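Local coordinates for BRAMP domain protein (Streptomyces davawensis JCM 4913, PDB 5MJI) that replaces the C-8 methyl group of riboflavin-5'-phosphate by an amino group taken from glutamate, a step in the biosynthesis of the antibiotic roseoflavin, at residues L8-R13 / V42-H47; V86-I91 / G128-G133; A2-I7 / I79-I84; H47-E52 / A100-E105. All blocks are in the same frame, centred on the assembly; numbering follows the deposited sequence.

Contact 1 of 4, residues L8-R13 / V42-H47; sequences LNTTLR and VRVIDH. With 7O6 ([(2~{S},3~{R},4~{R})-5-[8-methanoyl-7-methyl-2,4-bis(oxidanylidene)-1~{H}-benzo[g]pteridin-10-ium-10-yl]-2,3,4-tris(oxidanyl)pentyl] dihydrogen phosphate), chain B.
The phosphate-binding loop of the flavodoxin-like fold springs from this contact, where strand 4-9 runs parallel to the edge strand 38-43 and Asn-9 and Arg-43 meet across the pair. Asn-9 N donates to Val-42 O (2.9 Å), and Asn-9 O receives Val-44 N. Beyond these bonds the chains part, and a water bridges the fork: it donates to Asn-9 O and Thr-11 O and accepts from Ile-45 N. The side chain of Asn-9 closes an Asx turn, OD1 taking the N-H of Thr-11, while its ND2 is held by Gln-22. These two strands and helix 20-34 make the first beta-alpha-beta unit of the domain. Arg-43 leaves its strand with CG trans to the backbone N (chi1 -171°) and bends at chi3, which lays one guanidinium face against Thr-11 CG2 and brings NH1 to Arg-13 O at 2.9 Å, well above the carbonyl plane. The same turn binds the flavin phosphate. Thr-11 OG1 donates to O3 of the ligand at 2.6 Å, and Arg-13 NE and NH1 both reach that same oxygen. Arg-13, important for positioning the amino-donor glutamate, also forms a salt bridge through NH2 with Asp-58 of the second subunit.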
# COMPACT_ATOMS: atom_id res chain seq x y z
N LEU A 8 18.28 2.57 13.21
CA LEU A 8 17.92 1.20 13.56
C LEU A 8 18.01 0.34 12.31
O LEU A 8 17.19 0.47 11.40
CB LEU A 8 16.51 1.14 14.14
CG LEU A 8 16.24 1.97 15.39
CD1 LEU A 8 14.83 1.69 15.90
CD2 LEU A 8 17.28 1.67 16.46
N ASN A 9 19.02 -0.53 12.26
CA ASN A 9 19.12 -1.54 11.21
C ASN A 9 18.24 -2.72 11.61
O ASN A 9 18.51 -3.41 12.60
CB ASN A 9 20.58 -1.97 11.04
CG ASN A 9 20.76 -2.96 9.89
OD1 ASN A 9 19.79 -3.56 9.43
ND2 ASN A 9 22.00 -3.11 9.41
N THR A 10 17.17 -2.97 10.84
CA THR A 10 16.19 -4.00 11.18
C THR A 10 16.35 -5.25 10.32
O THR A 10 15.38 -6.00 10.10
CB THR A 10 14.78 -3.42 11.10
OG1 THR A 10 14.51 -2.98 9.76
CG2 THR A 10 14.64 -2.22 12.08
N THR A 11 17.57 -5.52 9.85
CA THR A 11 17.89 -6.79 9.21
C THR A 11 17.53 -7.97 10.12
O THR A 11 17.54 -7.87 11.35
CB THR A 11 19.38 -6.84 8.86
OG1 THR A 11 19.68 -8.06 8.17
CG2 THR A 11 20.24 -6.79 10.14
N LEU A 12 17.21 -9.10 9.49
CA LEU A 12 16.89 -10.33 10.22
C LEU A 12 18.13 -11.12 10.64
O LEU A 12 17.98 -12.14 11.33
CB LEU A 12 15.97 -11.23 9.38
CG LEU A 12 14.62 -10.60 9.00
CD1 LEU A 12 13.80 -11.49 8.08
CD2 LEU A 12 13.80 -10.24 10.24
N ARG A 13 19.33 -10.70 10.25
CA ARG A 13 20.54 -11.47 10.49
C ARG A 13 21.38 -10.81 11.58
O ARG A 13 21.64 -9.61 11.55
CB ARG A 13 21.36 -11.64 9.20
CG ARG A 13 21.96 -10.37 8.62
CD ARG A 13 22.33 -10.54 7.14
NE ARG A 13 21.17 -10.37 6.27
CZ ARG A 13 20.52 -11.36 5.67
NH1 ARG A 13 19.45 -11.10 4.92
NH2 ARG A 13 20.94 -12.62 5.81
N VAL A 42 21.95 0.86 16.02
CA VAL A 42 21.54 -0.35 16.72
C VAL A 42 21.01 -1.34 15.68
O VAL A 42 20.13 -0.99 14.87
CB VAL A 42 20.47 -0.05 17.79
CG1 VAL A 42 19.93 -1.33 18.44
CG2 VAL A 42 21.05 0.91 18.86
N ARG A 43 21.55 -2.56 15.69
CA ARG A 43 20.96 -3.66 14.92
C ARG A 43 20.00 -4.39 15.85
O ARG A 43 20.42 -5.16 16.73
CB ARG A 43 22.03 -4.58 14.36
CG ARG A 43 21.44 -5.60 13.39
CD ARG A 43 22.47 -6.63 12.90
NE ARG A 43 23.50 -6.01 12.06
CZ ARG A 43 24.24 -6.70 11.19
NH1 ARG A 43 24.05 -8.01 11.07
NH2 ARG A 43 25.17 -6.10 10.47
N VAL A 44 18.70 -4.13 15.68
CA VAL A 44 17.74 -4.48 16.72
C VAL A 44 17.66 -5.98 16.92
O VAL A 44 17.42 -6.46 18.04
CB VAL A 44 16.34 -3.87 16.43
CG1 VAL A 44 16.43 -2.35 16.30
CG2 VAL A 44 15.71 -4.46 15.19
N ILE A 45 17.90 -6.75 15.85
CA ILE A 45 17.80 -8.20 15.97
C ILE A 45 18.90 -8.77 16.87
O ILE A 45 18.77 -9.91 17.33
CB ILE A 45 17.84 -8.87 14.58
CG1 ILE A 45 17.23 -10.28 14.63
CG2 ILE A 45 19.27 -8.96 14.04
CD1 ILE A 45 15.75 -10.30 14.88
N ASP A 46 19.98 -8.02 17.11
CA ASP A 46 20.99 -8.46 18.08
C ASP A 46 20.48 -8.41 19.51
O ASP A 46 21.18 -8.90 20.40
CB ASP A 46 22.25 -7.59 18.01
CG ASP A 46 23.03 -7.79 16.74
OD1 ASP A 46 22.88 -8.84 16.10
OD2 ASP A 46 23.80 -6.88 16.38
N HIS A 47 19.31 -7.83 19.75
CA HIS A 47 18.81 -7.59 21.09
C HIS A 47 17.54 -8.37 21.32
O HIS A 47 16.82 -8.72 20.38
CB HIS A 47 18.61 -6.08 21.30
CG HIS A 47 19.87 -5.30 21.11
ND1 HIS A 47 20.76 -5.06 22.14
CD2 HIS A 47 20.44 -4.79 19.99
CE1 HIS A 47 21.80 -4.40 21.67
NE2 HIS A 47 21.63 -4.22 20.37
C6 7O6 B . 13.15 -10.30 0.35
C5 7O6 B . 15.14 -9.19 -0.66
C4 7O6 B . 15.84 -8.06 0.15
C3 7O6 B . 16.76 -8.54 1.26
C2 7O6 B . 17.97 -7.63 1.36
C1 7O6 B . 18.58 -7.97 2.71
O1 7O6 B . 21.22 -7.92 4.43
P1 7O6 B . 19.95 -7.23 4.70
O2 7O6 B . 20.30 -6.02 5.43
O3 7O6 B . 19.17 -8.09 5.58
O4 7O6 B . 19.17 -6.86 3.30
O5 7O6 B . 17.61 -6.27 1.34
O6 7O6 B . 17.21 -9.88 1.16
O7 7O6 B . 15.02 -7.11 0.79
N1 7O6 B . 13.70 -9.29 -0.48
C7 7O6 B . 13.97 -11.19 1.04
C8 7O6 B . 13.38 -12.15 1.85
C9 7O6 B . 14.29 -13.13 2.60
C10 7O6 B . 12.01 -12.25 2.02
C11 7O6 B . 11.42 -13.33 2.95
C12 7O6 B . 11.19 -11.36 1.34
C13 7O6 B . 11.76 -10.38 0.51
N2 7O6 B . 10.90 -9.54 -0.12
C14 7O6 B . 12.82 -8.43 -1.15
N3 7O6 B . 13.36 -7.50 -1.95
C15 7O6 B . 11.44 -8.59 -0.93
C16 7O6 B . 10.52 -7.64 -1.64
O8 7O6 B . 9.14 -7.72 -1.47
N4 7O6 B . 11.06 -6.66 -2.47
C17 7O6 B . 12.47 -6.57 -2.65
O9 7O6 B . 13.02 -5.62 -3.49
O10 7O6 B . 15.37 -12.76 2.89
O HOH W 1 18.11 -5.97 13.06

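Contact 2 of 4, residues V86-I91 / G128-G133. With 7O6 ([(2~{S},3~{R},4~{R})-5-[8-methanoyl-7-methyl-2,4-bis(oxidanylidene)-1~{H}-benzo[g]pteridin-10-ium-10-yl]-2,3,4-tris(oxidanyl)pentyl] dihydrogen phosphate), chain B.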
# COMPACT_ATOMS: atom_id res chain seq x y z
N VAL A 86 16.04 7.18 12.38
CA VAL A 86 16.12 6.63 11.03
C VAL A 86 15.88 5.13 11.12
O VAL A 86 16.71 4.38 11.65
CB VAL A 86 17.47 6.92 10.34
CG1 VAL A 86 17.49 6.32 8.90
CG2 VAL A 86 17.76 8.41 10.30
N ILE A 87 14.76 4.68 10.59
CA ILE A 87 14.55 3.25 10.39
C ILE A 87 15.31 2.87 9.12
O ILE A 87 15.07 3.44 8.05
CB ILE A 87 13.06 2.90 10.26
CG1 ILE A 87 12.26 3.36 11.50
CG2 ILE A 87 12.86 1.41 9.96
CD1 ILE A 87 12.76 2.81 12.80
N ALA A 88 16.25 1.94 9.24
CA ALA A 88 17.04 1.43 8.13
C ALA A 88 16.62 -0.02 7.94
O ALA A 88 17.12 -0.92 8.63
CB ALA A 88 18.53 1.57 8.41
N THR A 89 15.69 -0.27 7.02
CA THR A 89 15.07 -1.58 6.94
C THR A 89 15.29 -2.21 5.57
O THR A 89 15.10 -1.55 4.54
CB THR A 89 13.54 -1.52 7.25
OG1 THR A 89 12.99 -2.85 7.19
CG2 THR A 89 12.77 -0.59 6.28
N PRO A 90 15.67 -3.49 5.51
CA PRO A 90 15.48 -4.24 4.27
C PRO A 90 13.99 -4.32 3.94
O PRO A 90 13.13 -4.07 4.78
CB PRO A 90 16.04 -5.64 4.58
CG PRO A 90 16.68 -5.56 5.93
CD PRO A 90 16.16 -4.33 6.62
N ILE A 91 13.70 -4.70 2.71
CA ILE A 91 12.32 -4.89 2.29
C ILE A 91 12.00 -6.37 2.29
O ILE A 91 12.76 -7.20 1.75
CB ILE A 91 12.06 -4.27 0.91
CG1 ILE A 91 12.22 -2.74 1.01
CG2 ILE A 91 10.66 -4.70 0.39
CD1 ILE A 91 12.37 -2.03 -0.33
N GLY A 128 13.59 9.81 9.23
CA GLY A 128 13.97 9.48 7.87
C GLY A 128 13.98 7.96 7.73
O GLY A 128 13.75 7.24 8.70
N LEU A 129 14.25 7.51 6.51
CA LEU A 129 14.25 6.08 6.21
C LEU A 129 15.42 5.73 5.31
O LEU A 129 15.71 6.45 4.35
CB LEU A 129 12.99 5.65 5.48
CG LEU A 129 11.71 5.35 6.21
CD1 LEU A 129 10.75 4.84 5.16
CD2 LEU A 129 11.94 4.33 7.30
N LEU A 130 16.03 4.59 5.58
CA LEU A 130 16.95 3.95 4.66
C LEU A 130 16.35 2.59 4.34
O LEU A 130 15.94 1.87 5.26
CB LEU A 130 18.34 3.79 5.28
CG LEU A 130 19.11 5.09 5.56
CD1 LEU A 130 20.40 4.80 6.34
CD2 LEU A 130 19.43 5.81 4.25
N MET A 131 16.25 2.26 3.07
CA MET A 131 15.62 1.00 2.68
C MET A 131 16.48 0.29 1.64
O MET A 131 17.12 0.94 0.80
CB MET A 131 14.21 1.20 2.12
CG MET A 131 13.16 1.61 3.14
SD MET A 131 11.68 2.16 2.28
CE MET A 131 12.32 3.68 1.56
N CYS A 132 16.50 -1.03 1.71
CA CYS A 132 17.25 -1.82 0.75
C CYS A 132 16.39 -2.99 0.31
O CYS A 132 15.90 -3.74 1.16
CB CYS A 132 18.54 -2.32 1.41
SG CYS A 132 19.70 -2.83 0.23
N GLY A 133 16.22 -3.16 -1.00
CA GLY A 133 15.50 -4.30 -1.54
C GLY A 133 16.22 -4.82 -2.77
O GLY A 133 17.07 -4.14 -3.34
C6 7O6 B . 13.15 -10.30 0.35
C5 7O6 B . 15.14 -9.19 -0.66
C4 7O6 B . 15.84 -8.06 0.15
C3 7O6 B . 16.76 -8.54 1.26
C2 7O6 B . 17.97 -7.63 1.36
C1 7O6 B . 18.58 -7.97 2.71
O1 7O6 B . 21.22 -7.92 4.43
P1 7O6 B . 19.95 -7.23 4.70
O2 7O6 B . 20.30 -6.02 5.43
O3 7O6 B . 19.17 -8.09 5.58
O4 7O6 B . 19.17 -6.86 3.30
O5 7O6 B . 17.61 -6.27 1.34
O6 7O6 B . 17.21 -9.88 1.16
O7 7O6 B . 15.02 -7.11 0.79
N1 7O6 B . 13.70 -9.29 -0.48
C7 7O6 B . 13.97 -11.19 1.04
C8 7O6 B . 13.38 -12.15 1.85
C9 7O6 B . 14.29 -13.13 2.60
C10 7O6 B . 12.01 -12.25 2.02
C11 7O6 B . 11.42 -13.33 2.95
C12 7O6 B . 11.19 -11.36 1.34
C13 7O6 B . 11.76 -10.38 0.51
N2 7O6 B . 10.90 -9.54 -0.12
C14 7O6 B . 12.82 -8.43 -1.15
N3 7O6 B . 13.36 -7.50 -1.95
C15 7O6 B . 11.44 -8.59 -0.93
C16 7O6 B . 10.52 -7.64 -1.64
O8 7O6 B . 9.14 -7.72 -1.47
N4 7O6 B . 11.06 -6.66 -2.47
C17 7O6 B . 12.47 -6.57 -2.65
O9 7O6 B . 13.02 -5.62 -3.49
O10 7O6 B . 15.37 -12.76 2.89
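Ile-87 and Leu-129 stand side by side on one face of two parallel central strands, and the fit between them is tight: Leu-129 CD2 swings back over the neighbouring strand to lie 3.5 Å from Ile-87 CB. Further along the same face the methyl CG2 of Thr-89 rests beside Met-131 CG (3.9 Å), after which the thioether chain bends at chi3 and leads away. On the reverse face the methyl of Ala-88 packs against Leu-130 CB (3.8 Å), and Val-86 CG1 comes obliquely against Leu-130 CG. Strands 84-90 and 126-132 are joined through helix 98-107 as a beta-alpha-beta crossover of the flavodoxin-like sheet. Parallel-sheet hydrogen bonds join their backbones, weak from Ile-87 N to Gly-128 O, short (2.8 Å) from Thr-89 N to Leu-130 O. At the C-terminal ends the relief changes. The Pro-90 ring lies against the phosphate, its CG 3.6 Å from ligand O3, while Ile-91 forks: CD1 drops over Gly-133 CA, and with CG1 beside the backbone N (chi1 -65°) CG2 meets the pyrimidine part of the flavin at N4 (3.5 Å). Gly-133, with no side chain, lets ligand O9 come within 3.4 Å of its carbonyl carbon.

Contact 3 of 4, residues A2-I7 / I79-I84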
# COMPACT_ATOMS: atom_id res chain seq x y z
N ALA A 2 22.94 19.94 21.24
CA ALA A 2 23.55 18.77 20.62
C ALA A 2 22.49 17.72 20.29
O ALA A 2 21.87 17.15 21.19
CB ALA A 2 24.62 18.18 21.51
N LEU A 3 22.29 17.45 19.01
CA LEU A 3 21.26 16.52 18.58
C LEU A 3 21.82 15.12 18.39
O LEU A 3 23.00 14.94 18.09
CB LEU A 3 20.58 16.98 17.30
CG LEU A 3 20.02 18.38 17.38
CD1 LEU A 3 19.98 18.94 15.98
CD2 LEU A 3 18.64 18.37 18.01
N LYS A 4 20.94 14.15 18.55
CA LYS A 4 21.27 12.74 18.40
C LYS A 4 20.40 12.15 17.30
O LYS A 4 19.18 12.36 17.29
CB LYS A 4 21.06 11.98 19.72
CG LYS A 4 22.26 12.02 20.64
CD LYS A 4 22.11 11.08 21.84
CE LYS A 4 22.30 11.84 23.15
NZ LYS A 4 21.15 12.79 23.38
N ALA A 5 21.03 11.43 16.39
CA ALA A 5 20.33 10.56 15.45
C ALA A 5 20.50 9.12 15.90
O ALA A 5 21.60 8.69 16.25
CB ALA A 5 20.86 10.72 14.03
N LEU A 6 19.40 8.37 15.88
CA LEU A 6 19.42 6.94 16.16
C LEU A 6 19.01 6.21 14.89
O LEU A 6 17.90 6.42 14.38
CB LEU A 6 18.48 6.61 17.31
CG LEU A 6 18.32 5.12 17.63
CD1 LEU A 6 19.62 4.53 18.19
CD2 LEU A 6 17.16 4.93 18.58
N ILE A 7 19.89 5.36 14.37
CA ILE A 7 19.64 4.58 13.16
C ILE A 7 19.44 3.12 13.55
O ILE A 7 20.34 2.50 14.13
CB ILE A 7 20.78 4.71 12.15
CG1 ILE A 7 21.09 6.19 11.91
CG2 ILE A 7 20.42 3.96 10.84
CD1 ILE A 7 22.32 6.40 11.04
N ILE A 79 15.25 5.66 21.76
CA ILE A 79 14.31 6.29 20.83
C ILE A 79 13.78 7.59 21.42
O ILE A 79 13.70 8.61 20.73
CB ILE A 79 13.17 5.31 20.49
CG1 ILE A 79 13.72 4.09 19.72
CG2 ILE A 79 12.07 6.02 19.70
CD1 ILE A 79 12.73 2.95 19.61
N ARG A 80 13.44 7.58 22.70
CA ARG A 80 12.93 8.78 23.35
C ARG A 80 13.97 9.90 23.38
O ARG A 80 13.59 11.08 23.33
CB ARG A 80 12.50 8.47 24.78
CG ARG A 80 11.12 7.86 24.91
CD ARG A 80 10.94 7.51 26.38
NE ARG A 80 9.62 6.97 26.70
CZ ARG A 80 9.43 6.01 27.59
NH1 ARG A 80 8.20 5.57 27.85
NH2 ARG A 80 10.48 5.48 28.23
N GLU A 81 15.25 9.57 23.46
CA GLU A 81 16.25 10.63 23.55
C GLU A 81 16.77 11.08 22.19
O GLU A 81 17.35 12.16 22.10
CB GLU A 81 17.43 10.20 24.42
CG GLU A 81 18.21 9.04 23.86
CD GLU A 81 19.66 8.94 24.39
OE1 GLU A 81 20.34 7.94 24.07
OE2 GLU A 81 20.13 9.87 25.09
N ALA A 82 16.57 10.29 21.13
CA ALA A 82 17.06 10.65 19.81
C ALA A 82 16.14 11.71 19.19
O ALA A 82 14.91 11.58 19.22
CB ALA A 82 17.14 9.42 18.91
N ASP A 83 16.75 12.77 18.64
CA ASP A 83 15.98 13.80 17.95
C ASP A 83 15.62 13.37 16.53
O ASP A 83 14.63 13.85 15.97
CB ASP A 83 16.79 15.10 17.91
CG ASP A 83 17.32 15.47 19.28
OD1 ASP A 83 16.53 16.04 20.06
OD2 ASP A 83 18.49 15.16 19.58
N ILE A 84 16.44 12.51 15.94
CA ILE A 84 16.21 11.96 14.61
C ILE A 84 16.17 10.45 14.75
O ILE A 84 17.12 9.85 15.26
CB ILE A 84 17.30 12.39 13.61
CG1 ILE A 84 17.27 13.90 13.39
CG2 ILE A 84 17.11 11.68 12.28
CD1 ILE A 84 18.50 14.39 12.62
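Leu-6 and Ala-82 press their CB atoms together at 3.5 Å where the first strand of the flavodoxin-like sheet passes the end of helix 72-81. Here the chain leaves the helix at Ala-82 and turns directly into strand 84-90, which takes its place alongside strand 4-9 as a parallel neighbour. The inner half is closely packed and apolar. The chi1 of Leu-6 (175°) places CG anti to N and directs CD2 obliquely across Ile-79 CG1 at 3.7 Å. On the other face Ala-5 CB sits against Ile-84 CB. The pairing of the two strands begins at Lys-4 O, which is gripped twice, by Ile-84 N in the carbonyl plane and more weakly by Asp-83 N; it continues with a straight bond from Leu-6 N to Ile-84 O (2.8 Å, 170° at the hydrogen).

Toward the solvent the contact becomes looser and more polar. The aliphatic chain of Lys-4, bent at chi3 and chi4, slants across Glu-81, and its NZ makes a long salt bridge to OE2 at 3.5 Å. At the start of the strand lies Asp-83, whose side chain crosses Leu-3 at about a right angle and touches its CD2. Its OD2 uses the anti lone pair to receive the N-H of Lys-4, at 2.8 Å and 164°, while the same oxygen lies 3.2 Å from Leu-3 CA.

Contact 4 of 4, residues H47-E52 / A100-E105; sequences HDIEQE and AHVILE
Glu-105 OE1 is gripped by two partners: a water donates to it at 2.7 Å and also to Gln-51 O at 3.0 Å, and Ser-98 OG of the second subunit, which is hydrogen-bonded to Gln-51 NE2 as well, makes a further hydrogen bond to it. The water is one polar link between the extended loop 47-52 and helix 98-107; Lys-106 NZ, bonded to Glu-50 O, is another. Beside them the apolar part of the contact is small. An extended chain beyond CG, which itself stands across from the backbone N (chi1 173°), carries the side chain of Gln-51 over Val-102 CG2 at about a right angle, with CG at 3.9 Å and NE2 at 4.0 Å from that methyl.

The helix is the crossover between strands 84-90 and 126-132 of the flavodoxin-like domain, and the loop, which follows strand 38-43, packs against its Val-102/Ile-103 side. Ile-49 CG2 reaches the helix between two residues, 4.2 Å from Val-102 CG1 and 4.1 Å from Ile-103 CD1. Its side chain crosses that of Ile-103 roughly perpendicularly.

Within the loop, Glu-50 turns away from helix 98-107. Its OE2 offers the anti lone pair to the N-H of Glu-52, a nearly straight bond of 2.8 Å. On the helix, His-101 meets His-101 of the second subunit ring to ring, with a hydrogen bond between their ND1 atoms.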
# COMPACT_ATOMS: atom_id res chain seq x y z
N HIS A 47 19.31 -7.83 19.75
CA HIS A 47 18.81 -7.59 21.09
C HIS A 47 17.54 -8.37 21.32
O HIS A 47 16.82 -8.72 20.38
CB HIS A 47 18.61 -6.08 21.30
CG HIS A 47 19.87 -5.30 21.11
ND1 HIS A 47 20.76 -5.06 22.14
CD2 HIS A 47 20.44 -4.79 19.99
CE1 HIS A 47 21.80 -4.40 21.67
NE2 HIS A 47 21.63 -4.22 20.37
N ASP A 48 17.29 -8.70 22.58
CA ASP A 48 16.16 -9.54 22.98
C ASP A 48 14.95 -8.63 23.19
O ASP A 48 14.83 -7.97 24.22
CB ASP A 48 16.53 -10.33 24.23
CG ASP A 48 15.42 -11.28 24.68
OD1 ASP A 48 14.59 -11.68 23.85
OD2 ASP A 48 15.39 -11.61 25.89
N ILE A 49 14.06 -8.58 22.19
CA ILE A 49 12.85 -7.77 22.25
C ILE A 49 11.66 -8.72 22.15
O ILE A 49 11.49 -9.39 21.13
CB ILE A 49 12.80 -6.73 21.11
CG1 ILE A 49 14.10 -5.92 21.03
CG2 ILE A 49 11.58 -5.83 21.23
CD1 ILE A 49 14.27 -4.93 22.12
N GLU A 50 10.84 -8.77 23.20
CA GLU A 50 9.73 -9.72 23.23
C GLU A 50 8.59 -9.26 22.32
O GLU A 50 8.16 -8.11 22.38
CB GLU A 50 9.23 -9.91 24.66
CG GLU A 50 8.00 -10.81 24.76
CD GLU A 50 8.19 -12.17 24.12
OE1 GLU A 50 9.17 -12.88 24.46
OE2 GLU A 50 7.37 -12.53 23.26
N GLN A 51 8.10 -10.18 21.49
CA GLN A 51 7.07 -9.88 20.50
C GLN A 51 5.65 -10.04 21.03
O GLN A 51 4.73 -9.33 20.57
CB GLN A 51 7.27 -10.79 19.28
CG GLN A 51 6.19 -10.71 18.23
CD GLN A 51 6.40 -11.74 17.13
OE1 GLN A 51 6.94 -12.83 17.37
NE2 GLN A 51 6.00 -11.39 15.90
N GLU A 52 5.43 -10.94 21.98
CA GLU A 52 4.09 -11.22 22.47
C GLU A 52 3.52 -10.03 23.24
O GLU A 52 4.24 -9.21 23.80
CB GLU A 52 4.09 -12.47 23.33
CG GLU A 52 4.60 -13.68 22.57
CD GLU A 52 4.70 -14.94 23.41
OE1 GLU A 52 4.17 -14.96 24.54
OE2 GLU A 52 5.31 -15.91 22.92
N ALA A 100 11.59 -4.72 12.15
CA ALA A 100 11.07 -3.35 12.18
C ALA A 100 9.62 -3.34 12.65
O ALA A 100 9.21 -2.48 13.44
CB ALA A 100 11.20 -2.71 10.80
N HIS A 101 8.85 -4.34 12.21
CA HIS A 101 7.43 -4.42 12.53
C HIS A 101 7.20 -4.58 14.04
O HIS A 101 6.32 -3.93 14.61
CB HIS A 101 6.86 -5.62 11.76
CG HIS A 101 5.38 -5.59 11.54
ND1 HIS A 101 4.79 -6.26 10.49
CD2 HIS A 101 4.37 -5.01 12.23
CE1 HIS A 101 3.48 -6.09 10.54
NE2 HIS A 101 3.20 -5.33 11.59
N VAL A 102 7.98 -5.46 14.69
CA VAL A 102 7.86 -5.63 16.14
C VAL A 102 8.20 -4.32 16.86
O VAL A 102 7.49 -3.89 17.77
CB VAL A 102 8.77 -6.77 16.64
CG1 VAL A 102 8.85 -6.77 18.17
CG2 VAL A 102 8.28 -8.14 16.12
N ILE A 103 9.30 -3.68 16.45
CA ILE A 103 9.72 -2.43 17.09
C ILE A 103 8.61 -1.39 17.01
O ILE A 103 8.25 -0.77 18.02
CB ILE A 103 11.02 -1.90 16.46
CG1 ILE A 103 12.19 -2.87 16.67
CG2 ILE A 103 11.35 -0.51 17.02
CD1 ILE A 103 12.30 -3.39 18.07
N LEU A 104 8.06 -1.18 15.81
CA LEU A 104 7.00 -0.20 15.66
C LEU A 104 5.74 -0.59 16.44
O LEU A 104 5.06 0.27 17.00
CB LEU A 104 6.68 -0.01 14.18
CG LEU A 104 7.81 0.56 13.32
CD1 LEU A 104 7.44 0.36 11.85
CD2 LEU A 104 8.00 2.04 13.63
N GLU A 105 5.43 -1.89 16.50
CA GLU A 105 4.29 -2.34 17.31
C GLU A 105 4.47 -1.93 18.76
O GLU A 105 3.56 -1.38 19.39
CB GLU A 105 4.13 -3.86 17.21
CG GLU A 105 3.34 -4.35 15.99
CD GLU A 105 3.42 -5.87 15.80
OE1 GLU A 105 4.25 -6.54 16.46
OE2 GLU A 105 2.65 -6.41 14.97
O HOH W 2 4.98 -6.83 19.02

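Overall arrangement
Contacts 1, 2 and 3 share one parallel sheet of order 38-43, 4-9, 84-90, 126-132, 161-164. Contacts 1 and 3 both use strand 4-9, about 17 Å apart between centres: contact 3 at its start, contact 1 at its C-terminal end. Contact 2, about 12 Å from contact 1, continues the sheet through strand 84-90 and touches the same flavin. Contact 4 lies about 10 Å from contact 1, their segments overlapping at His-47; its helix 98-107 links the strands of contact 2. Along the chain contact 1 falls within contact 3, both close before contact 2 opens, and contact 4 alternates with contacts 2 and 3. Contacts 1 and 4 also face the second subunit, placing flavin binding beside the tetramer interface.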